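Local coordinates for cyclic GMP-AMP synthase-like receptor (Tribolium castaneum, PDB 7LT2), which senses double-stranded RNA in the cytoplasm and, in response, joins ATP and GTP into the cyclic dinucleotide 2',3'-cGAMP as an innate immune signal, at residues Asp72-Leu77 against Val195-Phe200; Ile224-Pro229 against Arg238-Ser243. One frame throughout, in Å; residues are numbered along the deposited sequence.

Both interactions belong to one mixed sheet of the nucleotidyltransferase domain, and strands 188-200 and 222-225 lie next to each other in it, joined by Phe198 O and Ile224 N at 2.8 Å, probably a hydrogen bond. Interaction 1 is a parallel pairing deep in the core, five regular backbone bonds flanked by aliphatic side chains, with aspartates at the end nearer the active site. Interaction 2 is antiparallel and shorter: two backbone bonds, after which a serine hydroxyl takes over where the chain turns into loop. Its Ile224 and Trp240 are buried, whereas Lys227, Lys228 and Pro229 are exposed, so the chemistry passes from core to surface within one contact.

Interaction 1 of 2, residues Asp72-Leu77 against Val195-Phe200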
loop_
_atom_site.group_PDB
_atom_site.type_symbol
_atom_site.label_atom_id
_atom_site.label_comp_id
_atom_site.label_asym_id
_atom_site.label_seq_id
_atom_site.Cartn_x
_atom_site.Cartn_y
_atom_site.Cartn_z
ATOM N N ASP A 72 -4.442 -0.783 3.527
ATOM C CA ASP A 72 -3.738 -0.827 4.804
ATOM C C ASP A 72 -3.923 0.482 5.557
ATOM O O ASP A 72 -3.641 1.558 5.020
ATOM C CB ASP A 72 -2.242 -1.069 4.600
ATOM C CG ASP A 72 -1.910 -2.511 4.303
ATOM O OD1 ASP A 72 -2.831 -3.360 4.273
ATOM O OD2 ASP A 72 -0.710 -2.788 4.097
ATOM N N LEU A 73 -4.358 0.390 6.810
ATOM C CA LEU A 73 -4.278 1.530 7.718
ATOM C C LEU A 73 -2.933 1.450 8.425
ATOM O O LEU A 73 -2.764 0.683 9.375
ATOM C CB LEU A 73 -5.429 1.537 8.718
ATOM C CG LEU A 73 -5.485 2.830 9.545
ATOM C CD1 LEU A 73 -5.861 4.004 8.652
ATOM C CD2 LEU A 73 -6.463 2.679 10.694
ATOM N N ASP A 74 -1.965 2.227 7.945
ATOM C CA ASP A 74 -0.657 2.305 8.588
ATOM C C ASP A 74 -0.775 3.263 9.765
ATOM O O ASP A 74 -0.853 4.483 9.590
ATOM C CB ASP A 74 0.408 2.751 7.593
ATOM C CG ASP A 74 0.703 1.696 6.550
ATOM O OD1 ASP A 74 0.608 0.488 6.870
ATOM O OD2 ASP A 74 1.015 2.070 5.404
ATOM N N ILE A 75 -0.809 2.701 10.971
ATOM C CA ILE A 75 -0.969 3.465 12.203
ATOM C C ILE A 75 0.425 3.886 12.652
ATOM O O ILE A 75 1.233 3.045 13.055
ATOM C CB ILE A 75 -1.683 2.631 13.275
ATOM C CG1 ILE A 75 -3.059 2.187 12.771
ATOM C CG2 ILE A 75 -1.814 3.415 14.588
ATOM C CD1 ILE A 75 -3.714 1.107 13.617
ATOM N N LEU A 76 0.720 5.186 12.570
ATOM C CA LEU A 76 2.085 5.675 12.763
ATOM C C LEU A 76 2.296 6.066 14.225
ATOM O O LEU A 76 1.703 7.036 14.714
ATOM C CB LEU A 76 2.377 6.849 11.830
ATOM C CG LEU A 76 2.119 6.597 10.335
ATOM C CD1 LEU A 76 2.740 7.699 9.498
ATOM C CD2 LEU A 76 2.641 5.242 9.885
ATOM N N LEU A 77 3.142 5.305 14.912
ATOM C CA LEU A 77 3.542 5.561 16.287
ATOM C C LEU A 77 4.899 6.253 16.282
ATOM O O LEU A 77 5.735 5.997 15.416
ATOM C CB LEU A 77 3.620 4.247 17.070
ATOM C CG LEU A 77 2.462 3.278 16.820
ATOM C CD1 LEU A 77 2.770 1.898 17.375
ATOM C CD2 LEU A 77 1.182 3.834 17.429
ATOM N N VAL A 195 -2.116 -1.898 10.671
ATOM C CA VAL A 195 -0.681 -2.180 10.660
ATOM C C VAL A 195 0.030 -1.194 11.583
ATOM O O VAL A 195 0.039 0.016 11.325
ATOM C CB VAL A 195 -0.111 -2.095 9.236
ATOM C CG1 VAL A 195 1.356 -2.486 9.222
ATOM C CG2 VAL A 195 -0.932 -2.962 8.275
ATOM N N ALA A 196 0.667 -1.717 12.634
ATOM C CA ALA A 196 1.408 -0.887 13.577
ATOM C C ALA A 196 2.774 -0.532 12.998
ATOM O O ALA A 196 3.595 -1.422 12.750
ATOM C CB ALA A 196 1.568 -1.622 14.906
ATOM N N CYS A 197 3.025 0.764 12.807
ATOM C CA CYS A 197 4.262 1.258 12.218
ATOM C C CYS A 197 4.904 2.288 13.141
ATOM O O CYS A 197 4.265 2.821 14.050
ATOM C CB CYS A 197 4.014 1.904 10.855
ATOM S SG CYS A 197 3.090 0.871 9.681
ATOM N N PHE A 198 6.180 2.581 12.891
ATOM C CA PHE A 198 6.896 3.624 13.616
ATOM C C PHE A 198 7.417 4.663 12.633
ATOM O O PHE A 198 8.064 4.310 11.641
ATOM C CB PHE A 198 8.036 3.040 14.454
ATOM C CG PHE A 198 7.560 2.376 15.714
ATOM C CD1 PHE A 198 7.390 3.109 16.877
ATOM C CD2 PHE A 198 7.257 1.027 15.727
ATOM C CE1 PHE A 198 6.943 2.497 18.038
ATOM C CE2 PHE A 198 6.807 0.416 16.880
ATOM C CZ PHE A 198 6.649 1.150 18.035
ATOM N N VAL A 199 7.135 5.938 12.915
ATOM C CA VAL A 199 7.411 7.043 11.998
ATOM C C VAL A 199 8.579 7.868 12.528
ATOM O O VAL A 199 8.740 8.037 13.744
ATOM C CB VAL A 199 6.157 7.921 11.780
ATOM C CG1 VAL A 199 5.678 8.555 13.087
ATOM C CG2 VAL A 199 6.415 8.978 10.703
ATOM N N PHE A 200 9.404 8.366 11.610
ATOM C CA PHE A 200 10.623 9.087 11.955
ATOM C C PHE A 200 10.746 10.348 11.116
ATOM O O PHE A 200 10.145 10.467 10.045
ATOM C CB PHE A 200 11.854 8.205 11.756
ATOM C CG PHE A 200 11.813 6.950 12.564
ATOM C CD1 PHE A 200 12.253 6.946 13.870
ATOM C CD2 PHE A 200 11.301 5.781 12.026
ATOM C CE1 PHE A 200 12.205 5.792 14.626
ATOM C CE2 PHE A 200 11.251 4.627 12.776
ATOM C CZ PHE A 200 11.701 4.632 14.075
#
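Asp74 and Val195 are paired across two parallel strands, their side chains side by side and pointing the same way, and carboxylate oxygen Asp74 OD1 rests 3.6 Å from Val195 CB. With Asp74 CG beside its own backbone N (chi1 -70°), the same oxygen also reaches toward the thiol, 3.8 Å from Cys197 SG. The small, weakly polar Cys197 suits this place between an acid and the aliphatic Leu76, whose CD2 packs on Cys197 CB at 3.7 Å. Further along, Leu76 and the branched Val199 cross at about a right angle, Leu76 CB meeting Val199 CG1.

Ile75, Ala196, Leu77 and Phe198 fill the other side of the sheet. Leu77 CB makes an off-centre CH-pi contact with the Phe198 ring, 4.3 Å from its centroid, while Leu77 CD1 lies over one face toward the rim. Ala196 and Ile75 both meet Met138 of helix 131-147; the small methyl of Ala196 suits a place against a helix.

Five backbone bonds, from Val195 N to Leu73 O through Val199 N to Leu77 O, fix the register. Asp72, whose CG touches Val195 CG2 at 4.1 Å, is by similarity a ligand of the catalytic magnesium, as is nearby Asp193. The chemistry thus implies a strand pair largely apolar toward Leu77 and Phe198 and acidic toward Asp72, holding the strand of Asp72 beside that of Asp193, consistent with the carboxylates sharing a metal site.

Interaction 2 of 2, residues Ile224-Pro229 against Arg238-Ser243; sequences IVPKKP and RYWSLS
Ile224 carries CG1 between its backbone N and carbonyl carbon (chi1 63°), and its extended chain then lays CD1 over one face of the Trp240 indole, toward the rim. Trp240 meets it with CG beside its own backbone N (chi1 -69°), which lets the indole reach across Ile224-Pro226; Ile224 CG1 comes within 3.6 Å of Trp240 CE3. Beyond the isoleucine, Pro226 CB packs 3.6 Å from Trp240 CZ3. A broad indole suits this place because it can lie against an aliphatic chain and a proline together, while its NE1 bonds to the carbonyl of Leu129. Ile224 CG2 also touches Leu242 CD2, its partner in a non-hydrogen-bonded pair.

Val225 and Ser241 form the hydrogen-bonded pair, with Val225 N to Ser241 O at 2.7 Å and Ser241 N to Val225 O at 2.9 Å, the latter donor in the carbonyl plane. Ser241 OG, also beside its backbone N, gives a third bond, to Lys227 O at 2.6 Å. The backbone pairing ends there: Lys227 N turns back in a weak bond to Val225 O, and the serine hydroxyl grips Lys227 O instead. On the same face Val225 CG2 meets Ser243 CB at 3.7 Å, and Ser243 OG bonds to Gln245.

Farther out, Pro229 CD rests on Tyr239 CB, 3.6 Å away, and Tyr239 OH is held by Asn91 and by the carbonyl of Asn234. The arrangement is a short antiparallel strand pair closed by a loop, leading into the segment beginning at Ser241 that, by similarity, binds GTP in this Mab-21 nucleotidyltransferase domain.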
loop_
_atom_site.group_PDB
_atom_site.type_symbol
_atom_site.label_atom_id
_atom_site.label_comp_id
_atom_site.label_asym_id
_atom_site.label_seq_id
_atom_site.Cartn_x
_atom_site.Cartn_y
_atom_site.Cartn_z
ATOM N N ILE A 224 8.692 2.790 9.338
ATOM C CA ILE A 224 9.099 1.396 9.232
ATOM C C ILE A 224 7.888 0.522 9.510
ATOM O O ILE A 224 7.000 0.874 10.297
ATOM C CB ILE A 224 10.273 1.040 10.172
ATOM C CG1 ILE A 224 9.882 1.208 11.648
ATOM C CG2 ILE A 224 11.508 1.856 9.798
ATOM C CD1 ILE A 224 11.001 0.814 12.649
ATOM N N VAL A 225 7.859 -0.626 8.844
ATOM C CA VAL A 225 6.700 -1.514 8.799
ATOM C C VAL A 225 7.140 -2.882 9.309
ATOM O O VAL A 225 8.229 -3.352 8.945
ATOM C CB VAL A 225 6.129 -1.588 7.371
ATOM C CG1 VAL A 225 4.966 -2.554 7.288
ATOM C CG2 VAL A 225 5.687 -0.206 6.908
ATOM N N PRO A 226 6.341 -3.554 10.154
ATOM C CA PRO A 226 6.798 -4.809 10.776
ATOM C C PRO A 226 6.672 -6.027 9.878
ATOM O O PRO A 226 6.227 -7.089 10.326
ATOM C CB PRO A 226 5.887 -4.934 12.002
ATOM C CG PRO A 226 4.613 -4.274 11.569
ATOM C CD PRO A 226 5.014 -3.144 10.647
ATOM N N LYS A 227 7.069 -5.894 8.618
ATOM C CA LYS A 227 7.090 -7.008 7.682
ATOM C C LYS A 227 8.520 -7.523 7.583
ATOM O O LYS A 227 9.415 -6.802 7.128
ATOM C CB LYS A 227 6.566 -6.585 6.308
ATOM C CG LYS A 227 6.483 -7.732 5.318
ATOM C CD LYS A 227 5.590 -7.415 4.127
ATOM C CE LYS A 227 6.251 -6.452 3.160
ATOM N NZ LYS A 227 5.809 -6.700 1.757
ATOM N N LYS A 228 8.732 -8.764 8.013
ATOM C CA LYS A 228 10.059 -9.350 7.997
ATOM C C LYS A 228 10.424 -9.796 6.586
ATOM O O LYS A 228 9.554 -9.918 5.719
ATOM C CB LYS A 228 10.119 -10.528 8.964
ATOM C CG LYS A 228 9.198 -11.684 8.622
ATOM C CD LYS A 228 9.311 -12.775 9.678
ATOM C CE LYS A 228 8.111 -13.706 9.657
ATOM N NZ LYS A 228 8.085 -14.569 8.446
ATOM N N PRO A 229 11.721 -10.025 6.319
ATOM C CA PRO A 229 12.151 -10.559 5.023
ATOM C C PRO A 229 11.560 -11.936 4.724
ATOM O O PRO A 229 11.313 -12.213 3.550
ATOM C CB PRO A 229 13.675 -10.650 5.168
ATOM C CG PRO A 229 14.014 -9.640 6.204
ATOM C CD PRO A 229 12.870 -9.669 7.171
ATOM N N ARG A 238 14.054 -8.540 14.570
ATOM C CA ARG A 238 14.737 -7.252 14.499
ATOM C C ARG A 238 14.576 -6.546 13.161
ATOM O O ARG A 238 14.847 -5.343 13.083
ATOM C CB ARG A 238 16.232 -7.419 14.762
ATOM C CG ARG A 238 16.617 -7.372 16.211
ATOM C CD ARG A 238 18.096 -7.094 16.333
ATOM N NE ARG A 238 18.610 -7.487 17.635
ATOM C CZ ARG A 238 19.896 -7.530 17.945
ATOM N NH1 ARG A 238 20.830 -7.218 17.061
ATOM N NH2 ARG A 238 20.256 -7.894 19.172
ATOM N N TYR A 239 14.173 -7.255 12.110
ATOM C CA TYR A 239 14.200 -6.712 10.756
ATOM C C TYR A 239 12.877 -6.029 10.432
ATOM O O TYR A 239 11.824 -6.676 10.409
ATOM C CB TYR A 239 14.499 -7.813 9.738
ATOM C CG TYR A 239 15.918 -8.320 9.789
ATOM C CD1 TYR A 239 16.302 -9.260 10.734
ATOM C CD2 TYR A 239 16.879 -7.859 8.894
ATOM C CE1 TYR A 239 17.601 -9.734 10.790
ATOM C CE2 TYR A 239 18.187 -8.329 8.940
ATOM C CZ TYR A 239 18.539 -9.266 9.896
ATOM O OH TYR A 239 19.831 -9.747 9.960
ATOM N N TRP A 240 12.942 -4.727 10.169
ATOM C CA TRP A 240 11.792 -3.922 9.783
ATOM C C TRP A 240 11.923 -3.501 8.327
ATOM O O TRP A 240 13.031 -3.248 7.845
ATOM C CB TRP A 240 11.682 -2.676 10.664
ATOM C CG TRP A 240 11.312 -2.983 12.070
ATOM C CD1 TRP A 240 12.107 -3.551 13.022
ATOM C CD2 TRP A 240 10.046 -2.745 12.694
ATOM N NE1 TRP A 240 11.416 -3.683 14.201
ATOM C CE2 TRP A 240 10.149 -3.193 14.030
ATOM C CE3 TRP A 240 8.836 -2.199 12.258
ATOM C CZ2 TRP A 240 9.086 -3.114 14.929
ATOM C CZ3 TRP A 240 7.782 -2.113 13.154
ATOM C CH2 TRP A 240 7.916 -2.572 14.474
ATOM N N SER A 241 10.791 -3.429 7.630
ATOM C CA SER A 241 10.746 -2.889 6.278
ATOM C C SER A 241 10.593 -1.375 6.329
ATOM O O SER A 241 10.019 -0.825 7.268
ATOM C CB SER A 241 9.582 -3.480 5.482
ATOM O OG SER A 241 9.694 -4.882 5.347
ATOM N N LEU A 242 11.094 -0.705 5.296
ATOM C CA LEU A 242 10.912 0.730 5.139
ATOM C C LEU A 242 9.715 1.000 4.245
ATOM O O LEU A 242 9.496 0.298 3.252
ATOM C CB LEU A 242 12.157 1.380 4.540
ATOM C CG LEU A 242 13.361 1.469 5.470
ATOM C CD1 LEU A 242 14.620 1.617 4.660
ATOM C CD2 LEU A 242 13.212 2.638 6.435
ATOM N N SER A 243 8.936 2.011 4.603
ATOM C CA SER A 243 7.860 2.494 3.751
ATOM C C SER A 243 8.175 3.922 3.329
ATOM O O SER A 243 8.216 4.836 4.163
ATOM C CB SER A 243 6.507 2.422 4.445
ATOM O OG SER A 243 5.511 2.980 3.598
#